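Old Yellow Enzyme (Pichia, PDB 6AGZ) probably catalyses the asymmetric reduction of the carbon-carbon double bond of enones, using bound flavin mononucleotide within a TIM-barrel fold. Local coordinates at residues L240-A244 / E300-M305; I198-A202 / G248-A254; F130-S134 / L193-F197; W93-V97 / K178-D182. One frame throughout, in Å; residues are numbered along the deposited sequence.

Contact 1. Residues L240-A244 / E300-M305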
loop_
_atom_site.group_PDB
_atom_site.type_symbol
_atom_site.label_atom_id
_atom_site.label_comp_id
_atom_site.label_asym_id
_atom_site.label_seq_id
_atom_site.Cartn_x
_atom_site.Cartn_y
_atom_site.Cartn_z
ATOM N N LEU A 240 -4.887 -12.461 -6.601
ATOM C CA LEU A 240 -5.353 -11.083 -6.557
ATOM C C LEU A 240 -4.781 -10.314 -7.740
ATOM O O LEU A 240 -3.670 -10.589 -8.201
ATOM C CB LEU A 240 -4.945 -10.397 -5.243
ATOM C CG LEU A 240 -5.383 -11.082 -3.946
ATOM C CD1 LEU A 240 -4.600 -10.538 -2.760
ATOM C CD2 LEU A 240 -6.878 -10.910 -3.725
ATOM N N SER A 241 -5.552 -9.344 -8.227
ATOM C CA SER A 241 -5.146 -8.497 -9.351
ATOM C C SER A 241 -5.503 -7.053 -9.032
ATOM O O SER A 241 -6.467 -6.497 -9.572
ATOM C CB SER A 241 -5.809 -8.951 -10.653
ATOM O OG SER A 241 -7.216 -8.800 -10.585
ATOM N N PRO A 242 -4.734 -6.407 -8.151
ATOM C CA PRO A 242 -5.114 -5.058 -7.695
ATOM C C PRO A 242 -5.192 -4.022 -8.804
ATOM O O PRO A 242 -6.034 -3.118 -8.730
ATOM C CB PRO A 242 -4.011 -4.711 -6.683
ATOM C CG PRO A 242 -3.441 -6.030 -6.264
ATOM C CD PRO A 242 -3.520 -6.898 -7.479
ATOM N N TYR A 243 -4.346 -4.120 -9.830
ATOM C CA TYR A 243 -4.299 -3.111 -10.880
ATOM C C TYR A 243 -5.226 -3.402 -12.052
ATOM O O TYR A 243 -5.428 -2.518 -12.891
ATOM C CB TYR A 243 -2.868 -2.961 -11.410
ATOM C CG TYR A 243 -1.891 -2.389 -10.410
ATOM C CD1 TYR A 243 -1.989 -1.069 -9.992
ATOM C CD2 TYR A 243 -0.862 -3.165 -9.893
ATOM C CE1 TYR A 243 -1.095 -0.540 -9.082
ATOM C CE2 TYR A 243 0.036 -2.645 -8.983
ATOM C CZ TYR A 243 -0.085 -1.332 -8.579
ATOM O OH TYR A 243 0.807 -0.807 -7.674
ATOM N N ALA A 244 -5.788 -4.605 -12.134
ATOM C CA ALA A 244 -6.591 -4.977 -13.289
ATOM C C ALA A 244 -7.879 -4.163 -13.352
ATOM O O ALA A 244 -8.481 -3.825 -12.329
ATOM C CB ALA A 244 -6.919 -6.470 -13.253
ATOM N N GLU A 300 2.662 1.723 -11.753
ATOM C CA GLU A 300 2.216 0.460 -11.176
ATOM C C GLU A 300 3.393 -0.483 -10.940
ATOM O O GLU A 300 4.222 -0.688 -11.828
ATOM C CB GLU A 300 1.179 -0.207 -12.083
ATOM C CG GLU A 300 -0.054 0.644 -12.347
ATOM C CD GLU A 300 -1.091 -0.078 -13.185
ATOM O OE1 GLU A 300 -0.791 -1.182 -13.686
ATOM O OE2 GLU A 300 -2.210 0.457 -13.339
ATOM N N ASP A 301 3.456 -1.052 -9.739
ATOM C CA ASP A 301 4.529 -1.968 -9.374
ATOM C C ASP A 301 4.090 -2.758 -8.149
ATOM O O ASP A 301 3.529 -2.189 -7.211
ATOM C CB ASP A 301 5.832 -1.214 -9.090
ATOM C CG ASP A 301 7.029 -2.137 -8.990
ATOM O OD1 ASP A 301 7.170 -2.822 -7.957
ATOM O OD2 ASP A 301 7.832 -2.177 -9.945
ATOM N N ASN A 302 4.360 -4.062 -8.159
ATOM C CA ASN A 302 3.886 -4.970 -7.120
ATOM C C ASN A 302 4.808 -5.041 -5.908
ATOM O O ASN A 302 4.551 -5.844 -5.003
ATOM C CB ASN A 302 3.698 -6.378 -7.693
ATOM C CG ASN A 302 2.450 -6.502 -8.543
ATOM O OD1 ASN A 302 1.520 -5.705 -8.421
ATOM N ND2 ASN A 302 2.420 -7.511 -9.407
ATOM N N SER A 303 5.863 -4.219 -5.863
ATOM C CA SER A 303 6.834 -4.306 -4.775
ATOM C C SER A 303 6.164 -4.205 -3.411
ATOM O O SER A 303 6.470 -4.986 -2.501
ATOM C CB SER A 303 7.893 -3.213 -4.928
ATOM O OG SER A 303 7.297 -1.928 -4.941
ATOM N N TRP A 304 5.227 -3.263 -3.260
ATOM C CA TRP A 304 4.555 -3.082 -1.978
ATOM C C TRP A 304 3.879 -4.367 -1.521
ATOM O O TRP A 304 3.891 -4.690 -0.327
ATOM C CB TRP A 304 3.538 -1.945 -2.070
ATOM C CG TRP A 304 2.493 -2.150 -3.125
ATOM C CD1 TRP A 304 2.569 -1.776 -4.434
ATOM C CD2 TRP A 304 1.212 -2.773 -2.959
ATOM N NE1 TRP A 304 1.418 -2.129 -5.096
ATOM C CE2 TRP A 304 0.568 -2.742 -4.213
ATOM C CE3 TRP A 304 0.549 -3.353 -1.874
ATOM C CZ2 TRP A 304 -0.708 -3.268 -4.411
ATOM C CZ3 TRP A 304 -0.718 -3.876 -2.073
ATOM C CH2 TRP A 304 -1.332 -3.830 -3.331
ATOM N N MET A 305 3.295 -5.119 -2.459
ATOM C CA MET A 305 2.697 -6.400 -2.103
ATOM C C MET A 305 3.716 -7.293 -1.410
ATOM O O MET A 305 3.457 -7.832 -0.325
ATOM C CB MET A 305 2.132 -7.084 -3.349
ATOM C CG MET A 305 1.158 -6.221 -4.135
ATOM S SD MET A 305 0.337 -7.088 -5.490
ATOM C CE MET A 305 -0.862 -8.062 -4.585
HETATM O O HOH W 1 -4.992 -0.011 -12.752
#

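Contact 2. Residues I198-A202 / G248-A254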
loop_
_atom_site.group_PDB
_atom_site.type_symbol
_atom_site.label_atom_id
_atom_site.label_comp_id
_atom_site.label_asym_id
_atom_site.label_seq_id
_atom_site.Cartn_x
_atom_site.Cartn_y
_atom_site.Cartn_z
ATOM N N ILE A 198 -14.695 -7.035 -3.669
ATOM C CA ILE A 198 -13.585 -6.182 -3.253
ATOM C C ILE A 198 -13.690 -4.789 -3.872
ATOM O O ILE A 198 -13.332 -3.791 -3.233
ATOM C CB ILE A 198 -12.247 -6.858 -3.607
ATOM C CG1 ILE A 198 -12.100 -8.182 -2.857
ATOM C CG2 ILE A 198 -11.075 -5.946 -3.290
ATOM C CD1 ILE A 198 -10.890 -8.985 -3.280
ATOM N N GLN A 199 -14.193 -4.690 -5.101
ATOM C CA GLN A 199 -14.107 -3.452 -5.868
ATOM C C GLN A 199 -15.210 -2.472 -5.481
ATOM O O GLN A 199 -16.379 -2.852 -5.362
ATOM C CB GLN A 199 -14.183 -3.753 -7.366
ATOM C CG GLN A 199 -13.044 -4.612 -7.890
ATOM C CD GLN A 199 -11.715 -3.885 -7.910
ATOM O OE1 GLN A 199 -11.667 -2.653 -7.915
ATOM N NE2 GLN A 199 -10.626 -4.643 -7.923
ATOM N N THR A 200 -14.832 -1.202 -5.298
ATOM C CA THR A 200 -15.822 -0.157 -5.059
ATOM C C THR A 200 -16.733 0.038 -6.263
ATOM O O THR A 200 -17.904 0.403 -6.105
ATOM C CB THR A 200 -15.131 1.164 -4.714
ATOM O OG1 THR A 200 -14.196 1.502 -5.746
ATOM C CG2 THR A 200 -14.397 1.058 -3.385
ATOM N N THR A 201 -16.215 -0.195 -7.473
ATOM C CA THR A 201 -17.028 -0.037 -8.674
ATOM C C THR A 201 -18.190 -1.020 -8.703
ATOM O O THR A 201 -19.257 -0.704 -9.241
ATOM C CB THR A 201 -16.164 -0.213 -9.924
ATOM O OG1 THR A 201 -15.449 -1.453 -9.842
ATOM C CG2 THR A 201 -15.174 0.934 -10.056
ATOM N N ALA A 202 -18.008 -2.210 -8.129
ATOM C CA ALA A 202 -19.013 -3.260 -8.201
ATOM C C ALA A 202 -19.808 -3.436 -6.914
ATOM O O ALA A 202 -20.920 -3.973 -6.966
ATOM C CB ALA A 202 -18.355 -4.596 -8.568
ATOM N N GLY A 248 -14.965 -4.261 -15.476
ATOM C CA GLY A 248 -15.441 -3.180 -14.642
ATOM C C GLY A 248 -14.708 -2.973 -13.334
ATOM O O GLY A 248 -15.128 -2.117 -12.543
ATOM N N SER A 249 -13.637 -3.718 -13.072
ATOM C CA SER A 249 -12.860 -3.492 -11.862
ATOM C C SER A 249 -12.193 -2.122 -11.913
ATOM O O SER A 249 -11.860 -1.606 -12.984
ATOM C CB SER A 249 -11.814 -4.590 -11.679
ATOM O OG SER A 249 -12.427 -5.818 -11.325
ATOM N N GLY A 250 -11.995 -1.530 -10.732
ATOM C CA GLY A 250 -11.599 -0.134 -10.677
ATOM C C GLY A 250 -10.123 0.119 -10.897
ATOM O O GLY A 250 -9.753 1.170 -11.432
ATOM N N GLY A 251 -9.269 -0.830 -10.522
ATOM C CA GLY A 251 -7.836 -0.594 -10.604
ATOM C C GLY A 251 -7.436 0.638 -9.818
ATOM O O GLY A 251 -8.006 0.947 -8.766
ATOM N N VAL A 252 -6.442 1.364 -10.336
ATOM C CA VAL A 252 -5.994 2.595 -9.695
ATOM C C VAL A 252 -7.038 3.700 -9.739
ATOM O O VAL A 252 -6.891 4.708 -9.037
ATOM C CB VAL A 252 -4.689 3.104 -10.341
ATOM C CG1 VAL A 252 -3.547 2.145 -10.049
ATOM C CG2 VAL A 252 -4.876 3.279 -11.839
ATOM N N ASP A 253 -8.081 3.547 -10.553
ATOM C CA ASP A 253 -9.138 4.542 -10.664
ATOM C C ASP A 253 -10.258 4.339 -9.655
ATOM O O ASP A 253 -11.200 5.138 -9.632
ATOM C CB ASP A 253 -9.720 4.540 -12.080
ATOM C CG ASP A 253 -8.742 5.067 -13.107
ATOM O OD1 ASP A 253 -8.571 4.409 -14.154
ATOM O OD2 ASP A 253 -8.149 6.140 -12.869
ATOM N N ALA A 254 -10.184 3.295 -8.835
ATOM C CA ALA A 254 -11.192 3.083 -7.807
ATOM C C ALA A 254 -11.253 4.275 -6.857
ATOM O O ALA A 254 -10.272 4.997 -6.660
ATOM C CB ALA A 254 -10.892 1.800 -7.033
HETATM O O HOH W 2 -9.196 -1.307 -7.254
HETATM O O HOH W 3 -8.613 -3.660 -9.557
#

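Contact 3. Residues F130-S134 / L193-F197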
loop_
_atom_site.group_PDB
_atom_site.type_symbol
_atom_site.label_atom_id
_atom_site.label_comp_id
_atom_site.label_asym_id
_atom_site.label_seq_id
_atom_site.Cartn_x
_atom_site.Cartn_y
_atom_site.Cartn_z
ATOM N N PHE A 130 -28.670 -14.851 -11.625
ATOM C CA PHE A 130 -27.483 -14.116 -12.050
ATOM C C PHE A 130 -27.104 -13.175 -10.912
ATOM O O PHE A 130 -27.769 -12.157 -10.696
ATOM C CB PHE A 130 -27.777 -13.367 -13.349
ATOM C CG PHE A 130 -26.577 -12.731 -13.985
ATOM C CD1 PHE A 130 -25.373 -13.410 -14.077
ATOM C CD2 PHE A 130 -26.670 -11.462 -14.531
ATOM C CE1 PHE A 130 -24.277 -12.819 -14.679
ATOM C CE2 PHE A 130 -25.580 -10.869 -15.133
ATOM C CZ PHE A 130 -24.384 -11.548 -15.211
ATOM N N LEU A 131 -26.047 -13.518 -10.181
ATOM C CA LEU A 131 -25.772 -12.921 -8.883
ATOM C C LEU A 131 -24.522 -12.048 -8.912
ATOM O O LEU A 131 -23.628 -12.217 -9.746
ATOM C CB LEU A 131 -25.621 -14.010 -7.816
ATOM C CG LEU A 131 -26.810 -14.968 -7.714
ATOM C CD1 LEU A 131 -26.580 -16.015 -6.636
ATOM C CD2 LEU A 131 -28.099 -14.200 -7.459
ATOM N N ALA A 132 -24.472 -11.119 -7.965
ATOM C CA ALA A 132 -23.391 -10.152 -7.827
ATOM C C ALA A 132 -23.524 -9.489 -6.456
ATOM O O ALA A 132 -24.581 -9.589 -5.823
ATOM C CB ALA A 132 -23.438 -9.096 -8.946
ATOM N N PRO A 133 -22.467 -8.824 -5.971
ATOM C CA PRO A 133 -22.617 -8.071 -4.713
ATOM C C PRO A 133 -23.690 -6.999 -4.790
ATOM O O PRO A 133 -24.480 -6.846 -3.850
ATOM C CB PRO A 133 -21.220 -7.470 -4.492
ATOM C CG PRO A 133 -20.556 -7.522 -5.830
ATOM C CD PRO A 133 -21.086 -8.765 -6.476
ATOM N N SER A 134 -23.744 -6.257 -5.892
ATOM C CA SER A 134 -24.784 -5.269 -6.125
ATOM C C SER A 134 -25.370 -5.480 -7.513
ATOM O O SER A 134 -24.729 -6.050 -8.399
ATOM C CB SER A 134 -24.247 -3.838 -5.983
ATOM O OG SER A 134 -23.742 -3.612 -4.678
ATOM N N LEU A 193 -16.489 -12.873 -8.990
ATOM C CA LEU A 193 -17.372 -12.576 -7.860
ATOM C C LEU A 193 -16.629 -11.952 -6.681
ATOM O O LEU A 193 -17.009 -10.882 -6.188
ATOM C CB LEU A 193 -18.097 -13.843 -7.405
ATOM C CG LEU A 193 -19.101 -13.557 -6.282
ATOM C CD1 LEU A 193 -20.354 -12.884 -6.830
ATOM C CD2 LEU A 193 -19.457 -14.808 -5.497
ATOM N N LEU A 194 -15.576 -12.615 -6.205
ATOM C CA LEU A 194 -14.878 -12.119 -5.021
ATOM C C LEU A 194 -14.253 -10.756 -5.284
ATOM O O LEU A 194 -14.326 -9.854 -4.438
ATOM C CB LEU A 194 -13.820 -13.124 -4.576
ATOM C CG LEU A 194 -14.294 -14.573 -4.455
ATOM C CD1 LEU A 194 -13.275 -15.360 -3.685
ATOM C CD2 LEU A 194 -15.652 -14.675 -3.783
ATOM N N ASP A 195 -13.639 -10.584 -6.458
ATOM C CA ASP A 195 -13.138 -9.270 -6.840
ATOM C C ASP A 195 -14.269 -8.250 -6.869
ATOM O O ASP A 195 -14.100 -7.114 -6.412
ATOM C CB ASP A 195 -12.440 -9.349 -8.198
ATOM C CG ASP A 195 -11.528 -8.165 -8.452
ATOM O OD1 ASP A 195 -10.921 -7.665 -7.483
ATOM O OD2 ASP A 195 -11.418 -7.737 -9.621
ATOM N N GLN A 196 -15.435 -8.644 -7.392
ATOM C CA GLN A 196 -16.594 -7.754 -7.385
ATOM C C GLN A 196 -16.934 -7.301 -5.972
ATOM O O GLN A 196 -17.296 -6.139 -5.754
ATOM C CB GLN A 196 -17.798 -8.444 -8.026
ATOM C CG GLN A 196 -17.608 -8.812 -9.484
ATOM C CD GLN A 196 -18.597 -9.862 -9.949
ATOM O OE1 GLN A 196 -19.699 -9.975 -9.413
ATOM N NE2 GLN A 196 -18.202 -10.644 -10.948
ATOM N N PHE A 197 -16.826 -8.205 -4.994
ATOM C CA PHE A 197 -17.023 -7.789 -3.609
ATOM C C PHE A 197 -15.909 -6.864 -3.139
ATOM O O PHE A 197 -16.148 -5.984 -2.304
ATOM C CB PHE A 197 -17.127 -9.010 -2.694
ATOM C CG PHE A 197 -18.524 -9.538 -2.552
ATOM C CD1 PHE A 197 -19.048 -10.414 -3.489
ATOM C CD2 PHE A 197 -19.321 -9.148 -1.488
ATOM C CE1 PHE A 197 -20.338 -10.895 -3.364
ATOM C CE2 PHE A 197 -20.612 -9.625 -1.357
ATOM C CZ PHE A 197 -21.121 -10.500 -2.298
#

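Contact 4. Residues W93-V97 / K178-D182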
loop_
_atom_site.group_PDB
_atom_site.type_symbol
_atom_site.label_atom_id
_atom_site.label_comp_id
_atom_site.label_asym_id
_atom_site.label_seq_id
_atom_site.Cartn_x
_atom_site.Cartn_y
_atom_site.Cartn_z
ATOM N N TRP A 93 -11.359 -35.361 -12.398
ATOM C CA TRP A 93 -10.264 -34.555 -11.866
ATOM C C TRP A 93 -9.306 -35.404 -11.041
ATOM O O TRP A 93 -8.090 -35.180 -11.066
ATOM C CB TRP A 93 -10.809 -33.395 -11.032
ATOM C CG TRP A 93 -11.205 -32.204 -11.848
ATOM C CD1 TRP A 93 -12.447 -31.644 -11.931
ATOM C CD2 TRP A 93 -10.357 -31.429 -12.705
ATOM N NE1 TRP A 93 -12.422 -30.565 -12.782
ATOM C CE2 TRP A 93 -11.152 -30.413 -13.271
ATOM C CE3 TRP A 93 -9.001 -31.494 -13.047
ATOM C CZ2 TRP A 93 -10.637 -29.469 -14.159
ATOM C CZ3 TRP A 93 -8.493 -30.557 -13.930
ATOM C CH2 TRP A 93 -9.309 -29.558 -14.474
ATOM N N LYS A 94 -9.834 -36.387 -10.308
ATOM C CA LYS A 94 -8.976 -37.286 -9.544
ATOM C C LYS A 94 -8.024 -38.044 -10.460
ATOM O O LYS A 94 -6.842 -38.212 -10.137
ATOM C CB LYS A 94 -9.827 -38.261 -8.731
ATOM C CG LYS A 94 -9.023 -39.188 -7.829
ATOM C CD LYS A 94 -9.929 -40.171 -7.101
ATOM C CE LYS A 94 -9.190 -40.893 -5.982
ATOM N NZ LYS A 94 -8.079 -41.744 -6.484
ATOM N N LYS A 95 -8.519 -38.506 -11.610
ATOM C CA LYS A 95 -7.646 -39.204 -12.549
ATOM C C LYS A 95 -6.589 -38.267 -13.122
ATOM O O LYS A 95 -5.422 -38.658 -13.279
ATOM C CB LYS A 95 -8.479 -39.842 -13.660
ATOM C CG LYS A 95 -9.389 -40.952 -13.157
ATOM C CD LYS A 95 -10.323 -41.462 -14.238
ATOM C CE LYS A 95 -11.099 -42.673 -13.749
ATOM N NZ LYS A 95 -11.842 -43.341 -14.851
ATOM N N ILE A 96 -6.970 -37.021 -13.427
ATOM C CA ILE A 96 -5.980 -36.052 -13.896
ATOM C C ILE A 96 -4.894 -35.841 -12.846
ATOM O O ILE A 96 -3.697 -35.814 -13.164
ATOM C CB ILE A 96 -6.662 -34.724 -14.282
ATOM C CG1 ILE A 96 -7.547 -34.913 -15.515
ATOM C CG2 ILE A 96 -5.620 -33.643 -14.538
ATOM C CD1 ILE A 96 -8.151 -33.626 -16.035
ATOM N N VAL A 97 -5.293 -35.706 -11.578
ATOM C CA VAL A 97 -4.324 -35.509 -10.502
ATOM C C VAL A 97 -3.400 -36.712 -10.385
ATOM O O VAL A 97 -2.180 -36.565 -10.234
ATOM C CB VAL A 97 -5.050 -35.234 -9.172
ATOM C CG1 VAL A 97 -4.054 -35.157 -8.029
ATOM C CG2 VAL A 97 -5.844 -33.956 -9.262
ATOM N N LYS A 178 -10.801 -35.625 -1.907
ATOM C CA LYS A 178 -11.285 -36.652 -2.821
ATOM C C LYS A 178 -10.425 -36.757 -4.078
ATOM O O LYS A 178 -9.990 -37.854 -4.442
ATOM C CB LYS A 178 -12.747 -36.380 -3.195
ATOM C CG LYS A 178 -13.708 -36.513 -2.023
ATOM C CD LYS A 178 -15.157 -36.562 -2.486
ATOM C CE LYS A 178 -16.099 -36.772 -1.311
ATOM N NZ LYS A 178 -17.512 -36.946 -1.747
ATOM N N ALA A 179 -10.166 -35.631 -4.746
ATOM C CA ALA A 179 -9.378 -35.653 -5.973
ATOM C C ALA A 179 -7.878 -35.701 -5.712
ATOM O O ALA A 179 -7.129 -36.161 -6.579
ATOM C CB ALA A 179 -9.712 -34.436 -6.837
ATOM N N GLY A 180 -7.426 -35.247 -4.547
ATOM C CA GLY A 180 -6.022 -35.338 -4.198
ATOM C C GLY A 180 -5.148 -34.187 -4.642
ATOM O O GLY A 180 -3.921 -34.341 -4.664
ATOM N N PHE A 181 -5.730 -33.046 -5.010
ATOM C CA PHE A 181 -4.930 -31.883 -5.369
ATOM C C PHE A 181 -4.026 -31.475 -4.210
ATOM O O PHE A 181 -4.346 -31.685 -3.037
ATOM C CB PHE A 181 -5.828 -30.705 -5.757
ATOM C CG PHE A 181 -6.493 -30.855 -7.096
ATOM C CD1 PHE A 181 -5.849 -30.447 -8.254
ATOM C CD2 PHE A 181 -7.770 -31.383 -7.198
ATOM C CE1 PHE A 181 -6.460 -30.574 -9.487
ATOM C CE2 PHE A 181 -8.387 -31.512 -8.430
ATOM C CZ PHE A 181 -7.730 -31.107 -9.576
ATOM N N ASP A 182 -2.882 -30.877 -4.549
ATOM C CA ASP A 182 -1.946 -30.449 -3.515
ATOM C C ASP A 182 -2.398 -29.154 -2.853
ATOM O O ASP A 182 -2.206 -28.973 -1.645
ATOM C CB ASP A 182 -0.544 -30.288 -4.106
ATOM C CG ASP A 182 -0.000 -31.584 -4.676
ATOM O OD1 ASP A 182 0.445 -32.443 -3.886
ATOM O OD2 ASP A 182 -0.019 -31.747 -5.914
#

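Contact 1. Residues L240-A244 / E300-M305
A direct hydrogen bond joins Trp304 and Tyr243: indole NE1 donates to the phenol OH at 3.0 Å, with an N-H...O angle of 154°. Gln307 of the second subunit is also bonded to this OH, which therefore ties loop, helix start and dimer partner together. A phenylalanine in place of Tyr243 would probably leave both Trp304 NE1 and that Gln307 without this mate. Water 1 donates to Glu300 OE2 at 2.9 Å; its leg to Tyr243 O is unusually short and doubtful in length. Asp301 OD1 accepts from Ser303 N at 2.8 Å, a capping bond that suits an aspartate in the turn leading into helix 303-308.

Tyr243 keeps CG anti to its carbonyl carbon (chi1 -67°), which swings the ring toward 300-305. Glu300 lays its extended chain over one face of the tyrosine ring, CB 3.8 Å from the ring centroid in a CH-pi contact and the carboxylate plane 19° from the ring plane. Asn302 OD1 comes to the ring edge, 3.4 Å from Tyr243 CE2; it is buried with no polar partner in the model, whereas its ND2 is held by Glu286 and Val285 O.

The apolar part is smaller: Pro242 CG meets Met305 CE at 3.7 Å and Trp304 CH2 at 4.2 Å. The loop after strand 236-240 thus meets the start of the helix following strand 281-285, at the subunit interface of this eight-stranded TIM barrel.

Contact 2. Residues I198-A202 / G248-A254
Where the chain leaves helix 193-198 at Gln199, residues 199-201 run beside the glycine-rich loop 248-254, coming nearest at Thr201 and Gly250, whose CA atoms are 5.8 Å apart.

Gln199 reaches across with a chain bent at its second torsion (chi2 -70°), which brings its amide against Ser249 and Gly250. Gln199 OE1 accepts from Gly250 N at 3.1 Å, but the donor stands above the amide plane, 67° out of it, and so does not follow a lone pair. Asp195 holds the other end of this amide through Gln199 NE2 and also receives Ser249 OG, so one carboxylate positions a residue from each segment. Water 3 makes a second, weak link between NE2 and Gly251 N.

Thr201 makes the shorter bond: OG1 donates to Gly248 O at 2.8 Å, and its first torsion (chi1 53°) sets the hydroxyl between the backbone N and the carbonyl carbon, facing the loop. The methyl CG2 of Thr201 lies 3.8 Å from Gly250 CA. A side chain on Gly250 would run into Ala254 CB, so glycine belongs here; Gly248 and Gly251 have positive phi, which also favours glycine. The small Ala254 CB fits against Thr200 OG1 at 3.6 Å.

Both segments follow barrel strands, 183-187 and 236-240 respectively. Helix 258-274, which 248-254 leads into, packs against 198-202: its Phe262 touches Gln199, and Ile198 rests on Phe262, Gln261 and Ile265.

Contact 3. Residues F130-S134 / L193-F197
Pro133 sits squarely on the ring of Phe197, its CB 3.6 Å from the centroid and 5° off the ring normal, a CH-pi contact over the centre of the face. Pro133 CG lies 3.5 Å from Gln196 O, and Pro133 CD the same distance from Gln196 OE1; the glutamine chain crosses the proline at about a right angle. A compact, rigid proline ring suits this spot, where an aromatic face and a helix backbone converge. Gln196 is fixed by bonds at both ends of its amide: OE1 accepts from Arg116 N, while NE2 donates to Gly191 O and Leu114 O.

Strand 130-132 pairs with 153-155 in a small parallel sheet, built into the long excursion between barrel strands 106-112 and 183-187. Helix 193-198 follows the latter strand, and the short axes pass 9.5 Å apart at 41°.

Toward the start of the helix the fit is looser, though still buried. Leu193 holds CG anti to the backbone N (chi1 -176°), which turns CD1 toward the strand, yet CD1 gets no nearer than 4.2 Å to Pro133 CD. Leu131 makes an even slighter approach, through its carbonyl O, and its side chain instead packs on Gln74, Met156 and Gln160.

Contact 4. Residues W93-V97 / K178-D182
Val97 N donates to Trp93 O at 2.9 Å, the helical bond that sets these two side chains one turn apart on helix 87-102, both facing the end of helix 158-179. In the TIM barrel these outer helices follow strand 63-70 and, after a long excursion, strand 106-112; Phe181 fills the wedge between, touching Ile107 and Met109 of the latter strand and Thr66 of the former.

The branched Val97 suits its place, serving two surfaces. With CG1 anti to the backbone N (chi1 175°), Val97 CG1 lies 3.5 Å from Gly180 O and Val97 CG2 stands over the centre of the Phe181 ring, 3.4 Å from its centroid, in a CH-pi contact. Trp93 CE3 approaches the edge of that ring, the two planes at 57°. An alanine in place of Phe181 would probably open a gap beneath Val97 CG2 and leave Trp93 less firmly positioned.

Ala179 is small enough for the backbones to come close, its CA 3.9 Å from that of Lys94. Gly180, the first residue past the helix, has positive phi (88°), where a side chain would jam against the preceding carbonyl. Lys94 runs to a salt bridge with Glu98, its CE 3.5 Å from Lys178 O.

Contacts 1, 2 and 3 form a row of neighbours. The centres of contacts 1 and 2 are about 13 Å apart and those of 2 and 3 about 12 Å, while those of 1 and 3 stand about 21 Å apart. Val252 of contact 2 packs on Tyr243, and Ala202 CB on Gln196 O. Together they join loops and short elements following the third to sixth barrel strands, from the inserted two-stranded sheet to the dimer interface. The centre of contact 4, between two outer helices, lies about 29 to 35 Å from the others. Along the chain contacts 4 and 3 interleave, as do 2 and 1. Each contact joins segments following neighbouring strands of the FMN-binding barrel.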